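Local coordinates for protein UTP--glucose-1-phosphate uridylyltransferase (Acinetobacter baumannii, PDB 6IKX) that catalyses the transfer of a uridylyl group from UTP to alpha-D-glucose 1-phosphate, yielding UDP-glucose and diphosphate, at residues Thr14-Ala19 with Leu262-Ala267; Ser144-Arg149 with Ala155-Val160; Gln254-Gly259 with Leu269-Glu274. The protein carries 1 engineered substitution. All coordinates share one frame; numbering follows the deposited sequence.

Interaction 1 (Thr14-Ala19 with Leu262-Ala267). With SO4 (sulfate ion), chain F.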
ATOM      1  N   THR A  14       8.424  15.701   8.207  1.00 55.36           N
ATOM      2  CA  THR A  14       9.068  16.808   7.489  1.00 54.38           C
ATOM      3  C   THR A  14      10.474  16.975   7.966  1.00 49.65           C
ATOM      4  O   THR A  14      11.357  17.289   7.215  1.00 53.51           O
ATOM      5  CB  THR A  14       8.286  18.118   7.492  1.00 51.57           C
ATOM      6  OG1 THR A  14       7.905  18.456   8.813  1.00 56.98           O
ATOM      7  CG2 THR A  14       7.070  17.969   6.647  1.00 52.83           C
ATOM      8  N   ARG A  15      10.663  16.762   9.248  1.00 51.35           N
ATOM      9  CA  ARG A  15      11.989  16.636   9.803  1.00 62.85           C
ATOM     10  C   ARG A  15      12.434  15.183   9.389  1.00 72.31           C
ATOM     11  O   ARG A  15      11.588  14.277   9.255  1.00 87.95           O
ATOM     12  CB  ARG A  15      11.954  16.851  11.314  1.00 78.08           C
ATOM     13  CG  ARG A  15      10.667  17.500  11.838  1.00 78.43           C
ATOM     14  CD  ARG A  15      10.813  18.109  13.220  1.00 79.97           C
ATOM     15  NE  ARG A  15      10.466  17.182  14.293  1.00 85.16           N
ATOM     16  CZ  ARG A  15      11.255  16.913  15.323  1.00 80.64           C
ATOM     17  NH1 ARG A  15      10.880  16.057  16.256  1.00 78.02           N
ATOM     18  NH2 ARG A  15      12.428  17.502  15.417  1.00 81.28           N
ATOM     19  N   PHE A  16      13.737  14.977   9.174  1.00 78.37           N
ATOM     20  CA  PHE A  16      14.354  13.707   8.689  1.00 75.27           C
ATOM     21  C   PHE A  16      13.747  13.438   7.329  1.00 56.62           C
ATOM     22  O   PHE A  16      13.310  12.361   7.058  1.00 47.00           O
ATOM     23  CB  PHE A  16      14.165  12.512   9.657  1.00 75.21           C
ATOM     24  CG  PHE A  16      15.303  11.574   9.724  1.00 86.99           C
ATOM     25  CD1 PHE A  16      16.345  11.657   8.851  1.00 88.94           C
ATOM     26  CD2 PHE A  16      15.313  10.597  10.678  1.00 87.49           C
ATOM     27  CE1 PHE A  16      17.386  10.783   8.933  1.00 79.17           C
ATOM     28  CE2 PHE A  16      16.346   9.717  10.762  1.00 82.47           C
ATOM     29  CZ  PHE A  16      17.387   9.813   9.888  1.00 78.09           C
ATOM     30  N   LEU A  17      13.818  14.417   6.445  1.00 51.56           N
ATOM     31  CA  LEU A  17      13.081  14.319   5.205  1.00 56.63           C
ATOM     32  C   LEU A  17      13.350  13.441   4.043  1.00 70.27           C
ATOM     33  O   LEU A  17      12.373  12.933   3.511  1.00111.80           O
ATOM     34  CB  LEU A  17      12.601  15.639   4.685  1.00 57.83           C
ATOM     35  CG  LEU A  17      11.321  15.387   3.911  1.00 57.81           C
ATOM     36  CD1 LEU A  17      10.405  14.411   4.597  1.00 57.07           C
ATOM     37  CD2 LEU A  17      10.586  16.676   3.737  1.00 66.84           C
ATOM     38  N   PRO A  18      14.575  13.283   3.579  1.00 54.35           N
ATOM     39  CA  PRO A  18      14.751  12.365   2.454  1.00 47.24           C
ATOM     40  C   PRO A  18      14.328  10.957   2.951  1.00 46.11           C
ATOM     41  O   PRO A  18      13.514  10.328   2.335  1.00 43.68           O
ATOM     42  CB  PRO A  18      16.218  12.502   2.070  1.00 41.77           C
ATOM     43  CG  PRO A  18      16.814  13.421   3.031  1.00 42.19           C
ATOM     44  CD  PRO A  18      15.791  14.000   3.943  1.00 41.65           C
ATOM     45  N   ALA A  19      14.783  10.564   4.129  1.00 41.70           N
ATOM     46  CA  ALA A  19      14.551   9.214   4.722  1.00 42.25           C
ATOM     47  C   ALA A  19      13.061   8.906   4.899  1.00 39.13           C
ATOM     48  O   ALA A  19      12.714   7.767   4.659  1.00 38.94           O
ATOM     49  CB  ALA A  19      15.252   9.055   6.044  1.00 41.36           C
ATOM     50  N   LEU A 262      20.593  14.640  13.511  1.00 61.12           N
ATOM     51  CA  LEU A 262      21.793  14.466  14.397  1.00 59.22           C
ATOM     52  C   LEU A 262      21.497  13.623  15.667  1.00 54.10           C
ATOM     53  O   LEU A 262      22.389  12.879  16.134  1.00 58.94           O
ATOM     54  CB  LEU A 262      22.332  15.849  14.759  1.00 55.29           C
ATOM     55  CG  LEU A 262      23.812  15.883  15.120  1.00 59.98           C
ATOM     56  CD1 LEU A 262      24.688  15.461  13.932  1.00 56.81           C
ATOM     57  CD2 LEU A 262      24.200  17.270  15.613  1.00 60.64           C
ATOM     58  N   GLY A 263      20.303  13.742  16.239  1.00 48.22           N
ATOM     59  CA  GLY A 263      19.860  12.927  17.377  1.00 51.91           C
ATOM     60  C   GLY A 263      19.508  11.523  16.930  1.00 48.31           C
ATOM     61  O   GLY A 263      19.585  10.640  17.762  1.00 49.95           O
ATOM     62  N   TYR A 264      19.111  11.331  15.671  1.00 44.53           N
ATOM     63  CA  TYR A 264      19.058   9.996  15.020  1.00 46.99           C
ATOM     64  C   TYR A 264      20.456   9.354  15.016  1.00 48.35           C
ATOM     65  O   TYR A 264      20.632   8.286  15.656  1.00 50.79           O
ATOM     66  CB  TYR A 264      18.450  10.095  13.622  1.00 47.23           C
ATOM     67  CG  TYR A 264      18.587   8.843  12.796  1.00 49.64           C
ATOM     68  CD1 TYR A 264      17.828   7.714  13.077  1.00 45.06           C
ATOM     69  CD2 TYR A 264      19.516   8.780  11.756  1.00 45.70           C
ATOM     70  CE1 TYR A 264      17.993   6.547  12.346  1.00 47.64           C
ATOM     71  CE2 TYR A 264      19.638   7.643  10.980  1.00 42.22           C
ATOM     72  CZ  TYR A 264      18.898   6.522  11.297  1.00 46.96           C
ATOM     73  OH  TYR A 264      19.059   5.414  10.547  1.00 45.24           O
ATOM     74  N   LEU A 265      21.434   9.986  14.360  1.00 52.50           N
ATOM     75  CA  LEU A 265      22.850   9.504  14.331  1.00 48.61           C
ATOM     76  C   LEU A 265      23.311   9.233  15.772  1.00 44.41           C
ATOM     77  O   LEU A 265      24.151   8.369  15.987  1.00 43.14           O
ATOM     78  CB  LEU A 265      23.777  10.530  13.652  1.00 50.96           C
ATOM     79  CG  LEU A 265      23.504  10.912  12.192  1.00 46.60           C
ATOM     80  CD1 LEU A 265      23.415   9.673  11.330  1.00 47.48           C
ATOM     81  N   LYS A 266      22.820   9.981  16.748  1.00 48.68           N
ATOM     82  CA  LYS A 266      23.298   9.815  18.149  1.00 53.16           C
ATOM     83  C   LYS A 266      22.717   8.498  18.723  1.00 46.03           C
ATOM     84  O   LYS A 266      23.452   7.735  19.342  1.00 45.34           O
ATOM     85  CB  LYS A 266      22.931  11.076  18.944  1.00 60.63           C
ATOM     86  CG  LYS A 266      23.556  11.218  20.334  1.00 59.16           C
ATOM     87  CD  LYS A 266      22.639  12.014  21.271  1.00 68.58           C
ATOM     88  CE  LYS A 266      23.285  12.574  22.521  1.00 62.93           C
ATOM     89  NZ  LYS A 266      24.245  11.597  23.067  1.00 61.07           N
ATOM     90  N   ALA A 267      21.438   8.212  18.504  1.00 43.82           N
ATOM     91  CA  ALA A 267      20.776   6.941  18.888  1.00 49.08           C
ATOM     92  C   ALA A 267      21.498   5.779  18.187  1.00 50.04           C
ATOM     93  O   ALA A 267      21.918   4.814  18.863  1.00 49.08           O
ATOM     94  CB  ALA A 267      19.293   6.978  18.560  1.00 40.81           C
TER
HETATM   95  S   SO4 F 304       6.421  15.706  11.055  1.00103.25           S
HETATM   96  O1  SO4 F 304       5.940  16.015  12.392  1.00 92.99           O
HETATM   97  O2  SO4 F 304       5.939  14.409  10.651  1.00 79.51           O
HETATM   98  O3  SO4 F 304       7.879  15.711  11.034  1.00 70.31           O
HETATM   99  O4  SO4 F 304       5.900  16.687  10.135  1.00 75.57           O
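Phe16 and Tyr264 make the contact by themselves, the outer end of the phenylalanine ring lying over one face of the tyrosine. The planes are inclined obliquely, at 58°, but the rings are modelled closer than carbons can sit, so the exact spacing and tilt are doubtful and only their pairing is secure. With CG of Tyr264 anti to the backbone N (chi1 169°), its ring is carried out from the helix toward the loop, and Ala19 CB covers part of one face of Phe16. The tyrosine suits a buried place because its hydroxyl has a partner: OH is hydrogen-bonded to the carbonyl oxygen of Thr29. Val28, and Val31 of the second subunit, pack against both rings.

Just before Phe16 the loop turns to a sulfate. Thr14 OG1 donates to sulfate O4 at 3.0 Å, while the amides of Thr14 and Arg15 add weak bonds and Gly13 N another. A small hydroxyl residue and glycine let the backbone come close to the anion. The sulfate, probably from the crystallisation liquor, sits among UTP-binding residues Gly13, Thr14 and Arg15, in the glycine-rich nucleotide-binding loop after the first strand of the GT-A-type nucleotidyltransferase fold.

Interaction 2 (Ser144-Arg149 with Ala155-Val160). With SO4 (sulfate ion), chain I.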
ATOM      1  N   SER A 144       7.685   3.392  33.555  1.00 51.99           N
ATOM      2  CA  SER A 144       7.155   2.537  34.641  1.00 51.96           C
ATOM      3  C   SER A 144       7.238   3.307  35.962  1.00 51.80           C
ATOM      4  O   SER A 144       6.230   3.359  36.692  1.00 51.02           O
ATOM      5  CB  SER A 144       7.883   1.233  34.658  1.00 52.96           C
ATOM      6  OG  SER A 144       8.169   0.833  35.976  1.00 61.63           O
ATOM      7  N   ARG A 145       8.389   3.912  36.262  1.00 53.16           N
ATOM      8  CA  ARG A 145       8.525   4.778  37.457  1.00 56.52           C
ATOM      9  C   ARG A 145       7.391   5.794  37.455  1.00 55.46           C
ATOM     10  O   ARG A 145       6.719   5.942  38.479  1.00 53.55           O
ATOM     11  CB  ARG A 145       9.827   5.567  37.437  1.00 60.98           C
ATOM     12  CG  ARG A 145      10.993   4.813  38.038  1.00 62.90           C
ATOM     13  CD  ARG A 145      12.249   5.421  37.486  1.00 66.98           C
ATOM     14  NE  ARG A 145      13.156   4.343  37.218  1.00 71.85           N
ATOM     15  CZ  ARG A 145      13.971   3.825  38.109  1.00 71.45           C
ATOM     16  NH1 ARG A 145      14.001   4.315  39.333  1.00 73.74           N
ATOM     17  NH2 ARG A 145      14.756   2.820  37.771  1.00 83.30           N
ATOM     18  N   MET A 146       7.238   6.491  36.330  1.00 55.34           N
ATOM     19  CA  MET A 146       6.283   7.611  36.166  1.00 52.33           C
ATOM     20  C   MET A 146       4.828   7.119  36.277  1.00 45.35           C
ATOM     21  O   MET A 146       4.042   7.845  36.862  1.00 48.98           O
ATOM     22  CB  MET A 146       6.529   8.324  34.834  1.00 51.13           C
ATOM     23  CG  MET A 146       5.546   9.434  34.582  1.00 51.99           C
ATOM     24  SD  MET A 146       6.098  10.567  33.306  1.00 51.00           S
ATOM     25  CE  MET A 146       5.095  10.028  31.921  1.00 49.46           C
ATOM     26  N   ILE A 147       4.467   5.951  35.735  1.00 48.07           N
ATOM     27  CA  ILE A 147       3.085   5.366  35.845  1.00 50.98           C
ATOM     28  C   ILE A 147       2.796   5.090  37.336  1.00 50.57           C
ATOM     29  O   ILE A 147       1.692   5.452  37.834  1.00 49.87           O
ATOM     30  CB  ILE A 147       2.912   4.116  34.935  1.00 50.73           C
ATOM     31  CG1 ILE A 147       2.881   4.516  33.454  1.00 53.09           C
ATOM     32  CG2 ILE A 147       1.673   3.295  35.296  1.00 42.29           C
ATOM     33  CD1 ILE A 147       3.026   3.386  32.464  1.00 46.53           C
ATOM     34  N   SER A 148       3.749   4.499  38.049  1.00 46.59           N
ATOM     35  CA  SER A 148       3.541   4.127  39.470  1.00 56.93           C
ATOM     36  C   SER A 148       3.307   5.428  40.254  1.00 57.27           C
ATOM     37  O   SER A 148       2.245   5.596  40.885  1.00 53.94           O
ATOM     38  CB  SER A 148       4.663   3.251  39.996  1.00 54.10           C
ATOM     39  OG  SER A 148       5.703   4.034  40.510  1.00 63.45           O
ATOM     40  N   ARG A 149       4.162   6.421  40.083  1.00 54.54           N
ATOM     41  CA  ARG A 149       3.844   7.727  40.680  1.00 53.03           C
ATOM     42  C   ARG A 149       2.401   8.129  40.322  1.00 49.86           C
ATOM     43  O   ARG A 149       1.711   8.658  41.207  1.00 61.16           O
ATOM     44  CB  ARG A 149       4.878   8.757  40.255  1.00 56.80           C
ATOM     45  CG  ARG A 149       4.565  10.147  40.778  1.00 58.70           C
ATOM     46  CD  ARG A 149       4.770  10.245  42.279  1.00 63.75           C
ATOM     47  NE  ARG A 149       4.007  11.363  42.808  1.00 69.32           N
ATOM     48  CZ  ARG A 149       4.023  11.772  44.064  1.00 68.93           C
ATOM     49  NH1 ARG A 149       4.782  11.160  44.962  1.00 69.72           N
ATOM     50  NH2 ARG A 149       3.296  12.816  44.408  1.00 69.80           N
ATOM     51  N   ALA A 155      -2.232  12.171  40.261  1.00 51.20           N
ATOM     52  CA  ALA A 155      -1.827  13.440  39.610  1.00 51.92           C
ATOM     53  C   ALA A 155      -1.225  13.144  38.228  1.00 49.26           C
ATOM     54  O   ALA A 155      -0.347  12.252  38.133  1.00 43.85           O
ATOM     55  CB  ALA A 155      -0.796  14.155  40.449  1.00 58.88           C
ATOM     56  N   ALA A 156      -1.624  13.900  37.208  1.00 45.48           N
ATOM     57  CA  ALA A 156      -1.110  13.719  35.835  1.00 42.41           C
ATOM     58  C   ALA A 156       0.411  13.892  35.896  1.00 37.29           C
ATOM     59  O   ALA A 156       0.885  14.618  36.776  1.00 39.36           O
ATOM     60  CB  ALA A 156      -1.765  14.665  34.869  1.00 41.78           C
ATOM     61  N   GLN A 157       1.123  13.154  35.056  1.00 36.42           N
ATOM     62  CA  GLN A 157       2.599  13.149  34.986  1.00 44.48           C
ATOM     63  C   GLN A 157       3.009  13.654  33.599  1.00 43.03           C
ATOM     64  O   GLN A 157       2.408  13.218  32.571  1.00 46.96           O
ATOM     65  CB  GLN A 157       3.132  11.747  35.307  1.00 44.35           C
ATOM     66  CG  GLN A 157       2.659  11.190  36.656  1.00 45.19           C
ATOM     67  CD  GLN A 157       3.225  11.911  37.867  1.00 52.08           C
ATOM     68  OE1 GLN A 157       4.447  12.097  38.007  1.00 46.87           O
ATOM     69  NE2 GLN A 157       2.331  12.344  38.755  1.00 48.39           N
ATOM     70  N   ILE A 158       3.947  14.594  33.592  1.00 44.32           N
ATOM     71  CA  ILE A 158       4.677  15.077  32.388  1.00 43.84           C
ATOM     72  C   ILE A 158       6.155  14.727  32.588  1.00 45.89           C
ATOM     73  O   ILE A 158       6.794  15.236  33.533  1.00 41.75           O
ATOM     74  CB  ILE A 158       4.435  16.575  32.149  1.00 40.45           C
ATOM     75  CG1 ILE A 158       3.062  16.858  31.541  1.00 49.22           C
ATOM     76  CG2 ILE A 158       5.513  17.162  31.274  1.00 45.94           C
ATOM     77  CD1 ILE A 158       1.892  16.630  32.447  1.00 51.38           C
ATOM     78  N   MET A 159       6.688  13.834  31.763  1.00 44.54           N
ATOM     79  CA  MET A 159       8.127  13.479  31.861  1.00 43.42           C
ATOM     80  C   MET A 159       8.952  14.688  31.380  1.00 43.79           C
ATOM     81  O   MET A 159       8.563  15.308  30.365  1.00 39.98           O
ATOM     82  CB  MET A 159       8.454  12.211  31.064  1.00 44.82           C
ATOM     83  CG  MET A 159       9.895  11.729  31.270  1.00 49.96           C
ATOM     84  SD  MET A 159      10.331  10.174  30.470  1.00 49.72           S
ATOM     85  CE  MET A 159       9.048   9.101  31.109  1.00 52.51           C
ATOM     86  N   VAL A 160      10.005  15.032  32.129  1.00 42.79           N
ATOM     87  CA  VAL A 160      10.940  16.162  31.845  1.00 43.87           C
ATOM     88  C   VAL A 160      12.381  15.692  32.056  1.00 44.17           C
ATOM     89  O   VAL A 160      12.599  14.669  32.731  1.00 44.05           O
ATOM     90  CB  VAL A 160      10.655  17.401  32.715  1.00 42.79           C
ATOM     91  CG1 VAL A 160       9.253  17.933  32.490  1.00 49.20           C
ATOM     92  CG2 VAL A 160      10.888  17.155  34.202  1.00 45.45           C
TER
HETATM   93  S   SO4 I 307      17.308   2.952  41.543  1.00144.20           S
HETATM   94  O1  SO4 I 307      16.123   2.293  41.059  1.00132.10           O
HETATM   95  O2  SO4 I 307      18.006   2.064  42.431  1.00166.82           O
HETATM   96  O3  SO4 I 307      16.932   4.140  42.261  1.00137.59           O
HETATM   97  O4  SO4 I 307      18.171   3.305  40.438  1.00140.13           O
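Met146 has CG anti to its backbone N (chi1 177°) and continues nearly straight to SD, which carries the thioether from helix 142-153 to strand 156-162. Gln157 instead bends at CG (chi2 -68°), turning its amide back toward Ala155 O and alongside Arg149 CG. The Met146 and Gln157 chains slide past each other in opposite directions, Met146 CG lying 3.4 Å from Gln157 CB. Farther along, Met146 SD reaches Met159 CB at 3.6 Å; a long, unbranched, flexible methionine suits a place between helix and sheet, since it can follow the surfaces of Val211 and Tyr249.

This is a helix laid on a sheet, running nearly antiparallel to the strand that follows it: the axes are 8.5 Å apart at an angle of 157°. Ile158 points away from the helix; its side chain lies about 4 Å from that of Val206, a UDP-glucose-binding residue.

Gln157 brings a buried amide into this apolar layer, and its polar atoms are provided for. NE2 donates to Ala155 O at 2.8 Å, nearly straight and close to the amide's own plane though well above that of the carbonyl, and also bonds Glu247 OE1; OE1 pairs with Ser185 OG. The Arg149 side chain crosses that of Gln157 at about a right angle, its CG 3.4 Å from Gln157 OE1, so that the aliphatic part of the arginine does the packing while NH2 forms a salt bridge with Glu247 OE2.

Interaction 3 (Gln254-Gly259 with Leu269-Glu274)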
ATOM      1  N   GLN A 254      17.919   8.474  29.534  1.00 53.22           N
ATOM      2  CA  GLN A 254      18.493   9.360  28.482  1.00 54.88           C
ATOM      3  C   GLN A 254      17.560   9.373  27.260  1.00 48.23           C
ATOM      4  O   GLN A 254      17.054   8.286  26.902  1.00 48.87           O
ATOM      5  CB  GLN A 254      19.888   8.856  28.117  1.00 56.07           C
ATOM      6  CG  GLN A 254      20.724   9.892  27.381  1.00 61.68           C
ATOM      7  CD  GLN A 254      22.124   9.441  27.026  1.00 64.84           C
ATOM      8  OE1 GLN A 254      22.958  10.255  26.619  1.00 73.18           O
ATOM      9  NE2 GLN A 254      22.391   8.146  27.156  1.00 61.32           N
ATOM     10  N   THR A 255      17.333  10.529  26.627  1.00 48.23           N
ATOM     11  CA  THR A 255      16.436  10.663  25.440  1.00 49.38           C
ATOM     12  C   THR A 255      17.268  10.802  24.168  1.00 48.60           C
ATOM     13  O   THR A 255      18.441  11.180  24.277  1.00 50.34           O
ATOM     14  CB  THR A 255      15.442  11.815  25.599  1.00 56.80           C
ATOM     15  OG1 THR A 255      16.105  13.054  25.341  1.00 55.94           O
ATOM     16  CG2 THR A 255      14.839  11.843  26.985  1.00 62.78           C
ATOM     17  N   PHE A 256      16.679  10.465  23.015  1.00 49.85           N
ATOM     18  CA  PHE A 256      17.263  10.685  21.670  1.00 45.29           C
ATOM     19  C   PHE A 256      16.152  11.139  20.754  1.00 47.55           C
ATOM     20  O   PHE A 256      15.127  10.437  20.654  1.00 49.92           O
ATOM     21  CB  PHE A 256      17.901   9.425  21.100  1.00 46.08           C
ATOM     22  CG  PHE A 256      18.929   8.794  22.000  1.00 47.87           C
ATOM     23  CD1 PHE A 256      18.551   7.927  23.005  1.00 55.48           C
ATOM     24  CD2 PHE A 256      20.273   9.082  21.851  1.00 50.84           C
ATOM     25  CE1 PHE A 256      19.499   7.365  23.846  1.00 55.43           C
ATOM     26  CE2 PHE A 256      21.223   8.510  22.678  1.00 52.99           C
ATOM     27  CZ  PHE A 256      20.831   7.668  23.692  1.00 54.56           C
ATOM     28  N   ASP A 257      16.334  12.316  20.162  1.00 49.38           N
ATOM     29  CA  ASP A 257      15.324  12.905  19.258  1.00 54.43           C
ATOM     30  C   ASP A 257      15.670  12.432  17.844  1.00 61.20           C
ATOM     31  O   ASP A 257      16.611  13.012  17.275  1.00 58.92           O
ATOM     32  CB  ASP A 257      15.253  14.424  19.424  1.00 52.93           C
ATOM     33  CG  ASP A 257      14.265  15.050  18.458  1.00 54.60           C
ATOM     34  OD1 ASP A 257      13.239  14.414  18.175  1.00 61.12           O
ATOM     35  OD2 ASP A 257      14.548  16.142  17.961  1.00 82.31           O
ATOM     36  N   CYS A 258      14.961  11.402  17.346  1.00 57.28           N
ATOM     37  CA  CYS A 258      15.157  10.790  16.006  1.00 61.79           C
ATOM     38  C   CYS A 258      14.500  11.659  14.935  1.00 75.97           C
ATOM     39  O   CYS A 258      15.060  11.743  13.827  1.00 91.70           O
ATOM     40  CB  CYS A 258      14.667   9.354  15.983  1.00 55.65           C
ATOM     41  SG  CYS A 258      15.653   8.362  17.131  1.00 56.80           S
ATOM     42  N   GLY A 259      13.420  12.356  15.279  1.00 79.46           N
ATOM     43  CA  GLY A 259      12.819  13.382  14.408  1.00 83.50           C
ATOM     44  C   GLY A 259      13.860  14.331  13.829  1.00 84.76           C
ATOM     45  O   GLY A 259      13.530  14.995  12.832  1.00 94.35           O
ATOM     46  N   LEU A 269      24.446   5.438  17.292  1.00 49.15           N
ATOM     47  CA  LEU A 269      25.778   5.223  17.915  1.00 49.03           C
ATOM     48  C   LEU A 269      25.631   4.593  19.304  1.00 51.60           C
ATOM     49  O   LEU A 269      26.432   3.684  19.643  1.00 49.44           O
ATOM     50  CB  LEU A 269      26.480   6.577  17.993  1.00 46.83           C
ATOM     51  CG  LEU A 269      27.084   7.047  16.672  1.00 47.13           C
ATOM     52  CD1 LEU A 269      27.385   8.518  16.756  1.00 47.44           C
ATOM     53  CD2 LEU A 269      28.350   6.258  16.348  1.00 48.19           C
ATOM     54  N   HIS A 270      24.698   5.099  20.107  1.00 46.70           N
ATOM     55  CA  HIS A 270      24.496   4.656  21.519  1.00 47.87           C
ATOM     56  C   HIS A 270      23.821   3.288  21.548  1.00 43.52           C
ATOM     57  O   HIS A 270      24.325   2.436  22.245  1.00 48.22           O
ATOM     58  CB  HIS A 270      23.716   5.706  22.337  1.00 57.13           C
ATOM     59  CG  HIS A 270      24.607   6.794  22.827  1.00 63.74           C
ATOM     60  ND1 HIS A 270      24.887   6.964  24.177  1.00 68.17           N
ATOM     61  CD2 HIS A 270      25.356   7.690  22.147  1.00 60.23           C
ATOM     62  CE1 HIS A 270      25.747   7.948  24.307  1.00 64.35           C
ATOM     63  NE2 HIS A 270      26.048   8.408  23.075  1.00 62.09           N
ATOM     64  N   TYR A 271      22.724   3.088  20.807  1.00 46.21           N
ATOM     65  CA  TYR A 271      22.009   1.783  20.728  1.00 44.87           C
ATOM     66  C   TYR A 271      22.908   0.720  20.079  1.00 46.40           C
ATOM     67  O   TYR A 271      22.970  -0.376  20.650  1.00 47.29           O
ATOM     68  CB  TYR A 271      20.662   1.916  20.016  1.00 38.71           C
ATOM     69  CG  TYR A 271      19.600   2.523  20.898  1.00 45.17           C
ATOM     70  CD1 TYR A 271      18.962   1.774  21.873  1.00 43.12           C
ATOM     71  CD2 TYR A 271      19.268   3.859  20.793  1.00 44.18           C
ATOM     72  CE1 TYR A 271      17.997   2.329  22.693  1.00 43.87           C
ATOM     73  CE2 TYR A 271      18.308   4.424  21.600  1.00 46.68           C
ATOM     74  CZ  TYR A 271      17.663   3.663  22.557  1.00 47.19           C
ATOM     75  OH  TYR A 271      16.719   4.247  23.366  1.00 43.22           O
ATOM     76  N   GLY A 272      23.530   1.029  18.936  1.00 46.80           N
ATOM     77  CA  GLY A 272      24.537   0.191  18.254  1.00 48.53           C
ATOM     78  C   GLY A 272      25.592  -0.353  19.214  1.00 54.70           C
ATOM     79  O   GLY A 272      25.826  -1.604  19.213  1.00 46.52           O
ATOM     80  N   LEU A 273      26.215   0.516  20.018  1.00 55.11           N
ATOM     81  CA  LEU A 273      27.275   0.100  20.987  1.00 53.56           C
ATOM     82  C   LEU A 273      26.695  -0.813  22.075  1.00 59.91           C
ATOM     83  O   LEU A 273      27.416  -1.694  22.547  1.00 67.43           O
ATOM     84  CB  LEU A 273      27.948   1.335  21.593  1.00 56.36           C
ATOM     85  CG  LEU A 273      29.181   1.837  20.832  1.00 59.26           C
ATOM     86  CD2 LEU A 273      29.494   3.266  21.216  1.00 61.57           C
ATOM     87  N   GLU A 274      25.419  -0.653  22.410  1.00 58.28           N
ATOM     88  CA  GLU A 274      24.728  -1.476  23.424  1.00 54.19           C
ATOM     89  C   GLU A 274      24.141  -2.742  22.792  1.00 60.22           C
ATOM     90  O   GLU A 274      23.476  -3.507  23.514  1.00 55.00           O
ATOM     91  CB  GLU A 274      23.585  -0.671  24.028  1.00 64.34           C
ATOM     92  CG  GLU A 274      23.943   0.075  25.290  1.00 72.12           C
ATOM     93  CD  GLU A 274      22.780   0.013  26.258  1.00 83.89           C
ATOM     94  OE1 GLU A 274      22.028  -0.983  26.183  1.00 91.58           O
ATOM     95  OE2 GLU A 274      22.609   0.954  27.061  1.00 91.74           O
TER
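Aromatic contacts carry most of this interface, with Phe256 of strand 254-257 meeting both His270 and Tyr271 of helix 261-273, which approach it from roughly perpendicular directions. The Phe256 and His270 rings have centroids 5.5 Å apart and planes inclined at 52°; for Phe256 and Tyr271 the values are 5.4 Å and 58°. Both pairs are oblique, and the three residues form an aromatic cluster. The side chain of Phe256 leaves the strand with CG beside the backbone N (chi1 -54°), which directs its ring at the helix. Different parts of that ring serve the two partners: CZ approaches His270 CB at 3.7 Å, whereas CD1 meets Tyr271 CE2 at 3.8 Å. A large flat hydrocarbon suits this position because it can bridge strand and helix axes 11.2 Å apart.

The polar part of the contact is looser. Gln254 is extended beyond CG and brings its amide across the imidazole at about a right angle, the two planes nearly perpendicular, but its NE2 stays 4.1 Å from His270 ND1. This is van der Waals contact at the partly exposed border of the cluster, a place where glutamine and histidine can tolerate water.

Strand 254-257 pairs antiparallel with strand 132-135, whose Leu133 and Lys135 touch Tyr271. Tyr38 of helix 35-44 meets the Tyr271 ring edge-to-face. One turn earlier on helix 261-273, Lys266 and Ala267 also pack on Phe256, while Leu269 and Leu273 pack against Phe282 and Leu289 of the second subunit.

In the fold
Interactions 1 and 3 share helix 261-273, their centres 11 Å apart, and touch directly: Phe16 CD2 lies 3.4 Å from Cys258 O, and Arg15 NH1 makes a long, weak ion pair with Asp257 OD1 at 3.5 Å. Arg15 NH1 also has a long, weak pairing with Asp131, which binds UTP and UDP-glucose, so the strand end carrying Asp257 probably lies close to the nucleotide site. Both contacts also reach the second subunit. Interaction 2 lies on the opposite side of the chain's centre from interaction 1, 28 Å between centres. Interaction 3 comes within about 6 Å of interaction 2 (nearest atoms) without touching. Interaction 2 borders the UDP-glucose site through its strand.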